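Local structure of contact-dependent inhibitor A (Escherichia coli NC101, 5I4Q) at residues Glu30-Glu34 / Gln35-Ala39; Gln43-Glu46 / Val47-Asn51; Arg66-Ala70 / Gly71-Ile75. The protein is the toxin domain of a contact-dependent growth inhibition system, held here by its partner Contact-dependent inhibitor I, and probably arrests rival bacterial cells once delivered. All blocks are in the same frame, centred on the assembly; numbering follows the deposited sequence.

Interaction 1 of 3, residues Glu30-Glu34 / Gln35-Ala39; sequences EKLWE and QGRPA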
loop_
_atom_site.group_PDB
_atom_site.type_symbol
_atom_site.label_atom_id
_atom_site.label_comp_id
_atom_site.label_asym_id
_atom_site.label_seq_id
_atom_site.Cartn_x
_atom_site.Cartn_y
_atom_site.Cartn_z
ATOM N N GLU A 30 21.572 11.904 14.386
ATOM C CA GLU A 30 20.655 12.582 13.471
ATOM C C GLU A 30 20.062 11.615 12.469
ATOM O O GLU A 30 18.891 11.762 12.050
ATOM C CB GLU A 30 21.391 13.759 12.800
ATOM C CG GLU A 30 21.727 14.787 13.870
ATOM C CD GLU A 30 22.630 15.943 13.420
ATOM O OE1 GLU A 30 23.055 15.947 12.261
ATOM O OE2 GLU A 30 22.915 16.845 14.259
ATOM N N LYS A 31 20.866 10.614 12.106
ATOM C CA LYS A 31 20.459 9.628 11.120
ATOM C C LYS A 31 19.279 8.820 11.646
ATOM O O LYS A 31 18.363 8.553 10.940
ATOM C CB LYS A 31 21.612 8.685 10.833
ATOM C CG LYS A 31 21.374 7.743 9.657
ATOM C CD LYS A 31 22.444 6.636 9.622
ATOM C CE LYS A 31 22.086 5.611 8.562
ATOM N NZ LYS A 31 23.182 4.702 8.143
ATOM N N LEU A 32 19.338 8.430 12.911
ATOM C CA LEU A 32 18.287 7.647 13.518
ATOM C C LEU A 32 16.973 8.388 13.516
ATOM O O LEU A 32 16.006 7.898 12.997
ATOM C CB LEU A 32 18.729 7.242 14.909
ATOM C CG LEU A 32 19.778 6.121 14.981
ATOM C CD1 LEU A 32 20.208 5.948 16.414
ATOM C CD2 LEU A 32 19.277 4.776 14.550
ATOM N N TRP A 33 16.937 9.628 13.961
ATOM C CA TRP A 33 15.663 10.397 13.838
ATOM C C TRP A 33 15.186 10.544 12.391
ATOM O O TRP A 33 14.031 10.419 12.083
ATOM C CB TRP A 33 15.858 11.797 14.394
ATOM C CG TRP A 33 15.917 11.837 15.909
ATOM C CD1 TRP A 33 17.025 11.702 16.704
ATOM C CD2 TRP A 33 14.819 12.116 16.780
ATOM N NE1 TRP A 33 16.655 11.873 18.044
ATOM C CE2 TRP A 33 15.308 12.137 18.095
ATOM C CE3 TRP A 33 13.471 12.353 16.569
ATOM C CZ2 TRP A 33 14.493 12.366 19.181
ATOM C CZ3 TRP A 33 12.647 12.602 17.672
ATOM C CH2 TRP A 33 13.161 12.591 18.951
ATOM N N GLU A 34 16.116 10.787 11.493
ATOM C CA GLU A 34 15.806 10.993 10.114
ATOM C C GLU A 34 15.269 9.744 9.476
ATOM O O GLU A 34 14.434 9.831 8.659
ATOM C CB GLU A 34 17.044 11.492 9.382
ATOM C CG GLU A 34 16.743 12.178 8.076
ATOM C CD GLU A 34 18.030 12.656 7.390
ATOM O OE1 GLU A 34 19.134 12.420 7.955
ATOM O OE2 GLU A 34 17.940 13.247 6.279
ATOM N N GLN A 35 15.721 8.577 9.870
ATOM C CA GLN A 35 15.277 7.340 9.217
ATOM C C GLN A 35 14.006 6.742 9.813
ATOM O O GLN A 35 13.577 5.664 9.417
ATOM C CB GLN A 35 16.280 6.264 9.394
ATOM C CG GLN A 35 17.474 6.351 8.537
ATOM C CD GLN A 35 18.208 5.004 8.587
ATOM O OE1 GLN A 35 17.902 4.153 9.441
ATOM N NE2 GLN A 35 19.146 4.797 7.657
ATOM N N GLY A 36 13.418 7.409 10.780
ATOM C CA GLY A 36 12.208 6.907 11.347
ATOM C C GLY A 36 12.442 6.017 12.549
ATOM O O GLY A 36 11.556 5.218 12.890
ATOM N N ARG A 37 13.609 6.171 13.196
ATOM C CA ARG A 37 13.909 5.488 14.454
ATOM C C ARG A 37 14.190 6.492 15.575
ATOM O O ARG A 37 15.332 6.652 16.015
ATOM C CB ARG A 37 15.058 4.524 14.276
ATOM C CG ARG A 37 14.625 3.297 13.474
ATOM C CD ARG A 37 15.674 2.870 12.482
ATOM N NE ARG A 37 16.699 2.048 13.107
ATOM C CZ ARG A 37 17.708 1.510 12.442
ATOM N NH1 ARG A 37 17.850 1.707 11.129
ATOM N NH2 ARG A 37 18.584 0.789 13.094
ATOM N N PRO A 38 13.151 7.226 15.993
ATOM C CA PRO A 38 13.347 8.323 16.910
ATOM C C PRO A 38 13.648 7.865 18.331
ATOM O O PRO A 38 13.535 6.675 18.676
ATOM C CB PRO A 38 12.009 9.059 16.867
ATOM C CG PRO A 38 11.022 7.966 16.529
ATOM C CD PRO A 38 11.743 7.143 15.528
ATOM N N ALA A 39 14.083 8.849 19.106
ATOM C CA ALA A 39 14.362 8.738 20.524
ATOM C C ALA A 39 15.392 7.651 20.801
ATOM O O ALA A 39 15.104 6.716 21.520
ATOM C CB ALA A 39 13.083 8.461 21.271
HETATM O O HOH W 1 20.800 2.391 8.151
#

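Interaction 2 of 3, residues Gln43-Glu46 / Val47-Asn51; sequences QARE and VLNSN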
loop_
_atom_site.group_PDB
_atom_site.type_symbol
_atom_site.label_atom_id
_atom_site.label_comp_id
_atom_site.label_asym_id
_atom_site.label_seq_id
_atom_site.Cartn_x
_atom_site.Cartn_y
_atom_site.Cartn_z
ATOM N N GLN A 43 15.528 4.444 23.376
ATOM C CA GLN A 43 15.787 3.058 22.911
ATOM C C GLN A 43 16.953 2.414 23.685
ATOM O O GLN A 43 16.871 1.259 24.144
ATOM C CB GLN A 43 16.116 3.009 21.422
ATOM C CG GLN A 43 15.029 3.500 20.455
ATOM C CD GLN A 43 15.535 3.489 19.003
ATOM O OE1 GLN A 43 16.109 2.485 18.540
ATOM N NE2 GLN A 43 15.339 4.597 18.280
ATOM N N ALA A 44 18.064 3.131 23.805
ATOM C CA ALA A 44 19.289 2.541 24.407
ATOM C C ALA A 44 19.071 2.266 25.897
ATOM O O ALA A 44 19.519 1.260 26.443
ATOM C CB ALA A 44 20.475 3.483 24.219
ATOM N N ARG A 45 18.391 3.173 26.557
ATOM C CA ARG A 45 18.034 2.951 27.944
ATOM C C ARG A 45 17.150 1.726 28.115
ATOM O O ARG A 45 17.356 0.914 29.037
ATOM C CB ARG A 45 17.349 4.180 28.528
ATOM C CG ARG A 45 16.954 4.042 30.004
ATOM C CD ARG A 45 16.546 5.396 30.584
ATOM N NE ARG A 45 15.304 5.842 29.997
ATOM C CZ ARG A 45 14.761 7.041 30.178
ATOM N NH1 ARG A 45 15.354 7.940 30.969
ATOM N NH2 ARG A 45 13.611 7.343 29.562
ATOM N N GLU A 46 16.186 1.559 27.229
ATOM C CA GLU A 46 15.376 0.337 27.280
ATOM C C GLU A 46 16.273 -0.883 27.212
ATOM O O GLU A 46 16.085 -1.847 27.950
ATOM C CB GLU A 46 14.323 0.268 26.158
ATOM C CG GLU A 46 13.151 1.234 26.337
ATOM C CD GLU A 46 12.470 1.102 27.708
ATOM O OE1 GLU A 46 11.860 0.071 27.966
ATOM O OE2 GLU A 46 12.564 2.003 28.546
ATOM N N VAL A 47 17.267 -0.849 26.336
ATOM C CA VAL A 47 18.123 -2.037 26.232
ATOM C C VAL A 47 18.863 -2.265 27.560
ATOM O O VAL A 47 18.939 -3.375 28.044
ATOM C CB VAL A 47 19.117 -1.933 25.063
ATOM C CG1 VAL A 47 20.014 -3.154 25.032
ATOM C CG2 VAL A 47 18.362 -1.826 23.738
ATOM N N LEU A 48 19.438 -1.195 28.103
ATOM C CA LEU A 48 20.281 -1.286 29.266
ATOM C C LEU A 48 19.456 -1.789 30.465
ATOM O O LEU A 48 19.989 -2.478 31.290
ATOM C CB LEU A 48 20.936 0.070 29.581
ATOM C CG LEU A 48 22.064 0.484 28.643
ATOM C CD1 LEU A 48 22.548 1.886 28.981
ATOM C CD2 LEU A 48 23.258 -0.471 28.719
ATOM N N ASN A 49 18.160 -1.470 30.499
ATOM C CA ASN A 49 17.219 -1.829 31.568
ATOM C C ASN A 49 16.405 -3.095 31.324
ATOM O O ASN A 49 15.419 -3.367 32.026
ATOM C CB ASN A 49 16.253 -0.649 31.804
ATOM C CG ASN A 49 16.920 0.497 32.543
ATOM O OD1 ASN A 49 17.918 0.305 33.192
ATOM N ND2 ASN A 49 16.370 1.663 32.452
ATOM N N SER A 50 16.798 -3.871 30.332
ATOM C CA SER A 50 16.013 -5.068 29.924
ATOM C C SER A 50 16.668 -6.361 30.343
ATOM O O SER A 50 16.367 -7.385 29.766
ATOM C CB SER A 50 15.889 -5.138 28.393
ATOM O OG SER A 50 17.153 -5.435 27.826
ATOM N N ASN A 51 17.568 -6.310 31.321
ATOM C CA ASN A 51 18.493 -7.419 31.584
ATOM C C ASN A 51 19.051 -7.962 30.306
ATOM O O ASN A 51 18.801 -9.069 29.939
ATOM C CB ASN A 51 17.806 -8.555 32.321
ATOM C CG ASN A 51 18.767 -9.684 32.696
ATOM O OD1 ASN A 51 19.938 -9.454 33.012
ATOM N ND2 ASN A 51 18.261 -10.898 32.690
#

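Interaction 3 of 3, residues Arg66-Ala70 / Gly71-Ile75; sequences RYEGA and GLEMI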
loop_
_atom_site.group_PDB
_atom_site.type_symbol
_atom_site.label_atom_id
_atom_site.label_comp_id
_atom_site.label_asym_id
_atom_site.label_seq_id
_atom_site.Cartn_x
_atom_site.Cartn_y
_atom_site.Cartn_z
ATOM N N ARG A 66 28.215 -6.283 22.438
ATOM C CA ARG A 66 26.880 -6.432 21.931
ATOM C C ARG A 66 25.885 -6.731 23.050
ATOM O O ARG A 66 26.030 -7.718 23.743
ATOM C CB ARG A 66 26.850 -7.546 20.950
ATOM C CG ARG A 66 25.616 -7.585 20.077
ATOM C CD ARG A 66 25.404 -9.025 19.641
ATOM N NE ARG A 66 24.279 -9.163 18.717
ATOM C CZ ARG A 66 23.108 -9.747 18.994
ATOM N NH1 ARG A 66 22.850 -10.270 20.200
ATOM N NH2 ARG A 66 22.172 -9.788 18.050
ATOM N N TYR A 67 24.850 -5.889 23.144
ATOM C CA TYR A 67 23.766 -6.018 24.076
ATOM C C TYR A 67 22.475 -6.328 23.311
ATOM O O TYR A 67 22.170 -5.703 22.263
ATOM C CB TYR A 67 23.538 -4.694 24.792
ATOM C CG TYR A 67 24.534 -4.305 25.838
ATOM C CD1 TYR A 67 25.885 -4.115 25.523
ATOM C CD2 TYR A 67 24.127 -4.033 27.145
ATOM C CE1 TYR A 67 26.796 -3.701 26.494
ATOM C CE2 TYR A 67 25.031 -3.620 28.111
ATOM C CZ TYR A 67 26.366 -3.463 27.779
ATOM O OH TYR A 67 27.257 -3.072 28.733
ATOM N N GLU A 68 21.688 -7.250 23.838
ATOM C CA GLU A 68 20.438 -7.607 23.215
ATOM C C GLU A 68 19.307 -7.673 24.231
ATOM O O GLU A 68 19.374 -8.436 25.177
ATOM C CB GLU A 68 20.559 -8.949 22.527
ATOM C CG GLU A 68 19.340 -9.264 21.644
ATOM C CD GLU A 68 19.542 -10.473 20.740
ATOM O OE1 GLU A 68 20.658 -11.061 20.771
ATOM O OE2 GLU A 68 18.589 -10.846 20.017
ATOM N N GLY A 69 18.260 -6.898 24.009
ATOM C CA GLY A 69 17.138 -6.857 24.896
ATOM C C GLY A 69 16.141 -5.836 24.415
ATOM O O GLY A 69 16.455 -5.034 23.574
ATOM N N ALA A 70 14.929 -5.918 24.924
ATOM C CA ALA A 70 13.830 -5.045 24.560
ATOM C C ALA A 70 13.556 -4.978 23.069
ATOM O O ALA A 70 13.134 -3.952 22.537
ATOM C CB ALA A 70 14.082 -3.654 25.111
ATOM N N GLY A 71 13.772 -6.076 22.390
ATOM C CA GLY A 71 13.529 -6.090 20.951
ATOM C C GLY A 71 14.643 -5.475 20.100
ATOM O O GLY A 71 14.489 -5.321 18.928
ATOM N N LEU A 72 15.775 -5.139 20.703
ATOM C CA LEU A 72 16.826 -4.444 19.996
ATOM C C LEU A 72 18.187 -5.055 20.309
ATOM O O LEU A 72 18.337 -5.777 21.283
ATOM C CB LEU A 72 16.853 -2.960 20.398
ATOM C CG LEU A 72 15.590 -2.133 20.296
ATOM C CD1 LEU A 72 15.602 -1.057 21.338
ATOM C CD2 LEU A 72 15.478 -1.491 18.919
ATOM N N GLU A 73 19.149 -4.738 19.442
ATOM C CA GLU A 73 20.540 -5.128 19.511
ATOM C C GLU A 73 21.280 -3.844 19.426
ATOM O O GLU A 73 21.008 -2.974 18.561
ATOM C CB GLU A 73 21.028 -5.967 18.329
ATOM C CG GLU A 73 20.245 -7.248 18.083
ATOM C CD GLU A 73 20.515 -7.910 16.711
ATOM O OE1 GLU A 73 21.381 -7.411 15.963
ATOM O OE2 GLU A 73 19.832 -8.939 16.387
HETATM N N MSE A 74 22.289 -3.760 20.268
HETATM C CA MSE A 74 23.059 -2.559 20.392
HETATM C C MSE A 74 24.526 -2.903 20.556
HETATM O O MSE A 74 24.900 -3.885 21.224
HETATM C CB MSE A 74 22.529 -1.888 21.636
HETATM C CG MSE A 74 23.468 -0.849 22.141
HETATM SE SE MSE A 74 22.573 0.137 23.575
HETATM C CE MSE A 74 23.186 -0.824 25.193
ATOM N N ILE A 75 25.357 -2.053 19.982
ATOM C CA ILE A 75 26.784 -2.126 20.109
ATOM C C ILE A 75 27.144 -0.879 20.931
ATOM O O ILE A 75 26.922 0.272 20.498
ATOM C CB ILE A 75 27.441 -2.094 18.723
ATOM C CG1 ILE A 75 26.916 -3.242 17.826
ATOM C CG2 ILE A 75 28.973 -2.087 18.804
ATOM C CD1 ILE A 75 27.189 -4.651 18.318
#

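Interaction 1 of 3, residues Glu30-Glu34 / Gln35-Ala39
Trp33 and Pro38 meet at about a right angle: CB of Pro38 sits 4.0 Å from the centroid of the Trp33 six-membered ring, a CH-pi contact over the face. Ala39 N lies over that same face, 3.5 Å from Trp33 CZ2. The wide indole suits this place, since one face receives two successive residues of the departing chain. On another flank of the helix, Leu32 CD2 lies over the rim of one guanidinium face of Arg37, 4.0 Å from NE. Lys31, extended with CG anti to the backbone N (chi1 -171°), brings CE to 3.2 Å from Gln35 NE2. A water accepts from Gln35 NE2 and weakly from Lys31 NZ, whose stronger partner is Ser59 of the chain of Contact-dependent inhibitor I.

Helix 26-34 ends here in a Schellman motif: Arg37 N donates to Leu32 O (3.0 Å), Gly36 N weakly to Trp33 O. Gly36 takes the positive phi (92°) that ends the helix; a CB would jam against the carbonyl O of Gln35. Just beyond, Arg37 NH2 forms a salt bridge with Asp84 of the inhibitor chain. Backbone bonds thus set the turn and Trp33-Pro38 packing covers it, while cationic ends meet the inhibitor, consistent with a part in its recognition.

Interaction 2 of 3, residues Gln43-Glu46 / Val47-Asn51
Asn49 sets ND2 of its amide against the aliphatic part of Arg45, 3.5 Å from CG. The two side chains slant across one another; their guanidinium and amide planes are only 9° apart, but the groups are too distant to stack. Arg45 has CG anti to the backbone N (chi1 -179°), which carries the chain off the helix flank until a bend at chi3 turns its end. That end makes a salt bridge from NH1 to an acidic side chain of another protein's chain, while Glu46, through OE1, pairs with a basic side chain there. Long charged residues are apt here, since their ends reach charged partners on the other chain.

All this occurs on the last turn of helix 40-48. Leu48 N bonds to Ala44 O (3.0 Å) and Asn49 N to Arg45 O (2.9 Å), after which Asn49 leaves helical geometry. Val47 and Leu48 rest their branches on carbonyls one turn earlier: Val47 CG2 comes 3.5 Å from Gln43 O, and Leu48 CG lies equally near Ala44 O. Their apolar bulk suits the sheet they pack on, where both touch Tyr67 and Met74.

Ser50 grips Val47 O twice just past the helix end, from one face of the carbonyl plane: OG at 2.7 Å and the backbone N at 3.2 Å. Its chi1 of 69° sets OG between the backbone N and the carbonyl carbon, folding the hydroxyl back onto the helix.

Interaction 3 of 3, residues Arg66-Ala70 / Gly71-Ile75
Tyr67 N gives its hydrogen to Met74 O at 2.8 Å, a nearly straight bond of 172° with the donor in the carbonyl plane, and Met74 N returns an equally short bond to Tyr67 O. This reciprocal pair anchors a beta hairpin with a two-residue loop between strands 65-69 and 72-77. At its tip the type I' turn runs from Gly69 to Leu72, closed by Gly69 N to Leu72 O (2.9 Å) and by Leu72 N to Gly69 O; in the latter the donor stands above the carbonyl plane, away from the lone pairs. Ala70 and Gly71 both adopt positive phi, as this turn type requires. With no CB, Gly71 escapes the crowding against the carbonyl O of Ala70 that its backbone angles bring.

On one face of the hairpin Arg66, Glu68 and Glu73 form a salt-bridge network, though the place of Arg66 NH2 against Glu73 is doubtful and its NH1 is modelled unusually close to Glu68 OE1. The arginine, extended from CG to NE, may offset two carboxylates whose OE2 atoms are 4.3 Å apart and which would otherwise probably repel. Glu73 has a firmer outside partner, because its OE1 is hydrogen-bonded to Tyr81 of the chain of Contact-dependent inhibitor I. Beside the network, the apolar CD1 of Ile75 packs against the Arg66 stem, 3.8 Å from CG.

The other face carries Tyr67, Leu72 and Met74, the apolar set that meets helix 40-48. Tyr67 and Met74, the latter modelled as selenomethionine, lie side by side. The slim, unbranched arm of a methionine suits this spot, for its bend at chi3 (94°) brings CE over the face of the Tyr67 ring, 4.1 Å from the centroid.

Overall arrangement
Following the chain from the N terminus, interaction 1 ends helix 26-34 and turns the chain toward helix 40-48, interaction 2 ends that second helix, and interaction 3 closes the hairpin of strands 65-69 and 72-77. The three stand in series, neither nesting nor crossing. Interactions 1 and 2 are bridged by Gln43, whose NE2 probably donates to Pro38 O at 2.8 Å, tying the interhelical loop to helix 40-48. Interactions 2 and 3, with centres about 8 Å apart, join that helix to the four-stranded antiparallel sheet: Leu48 CD2 packs 3.5 Å from Met74 CE, and Ser50 abuts the hairpin turn. Interactions 1 and 3 do not touch.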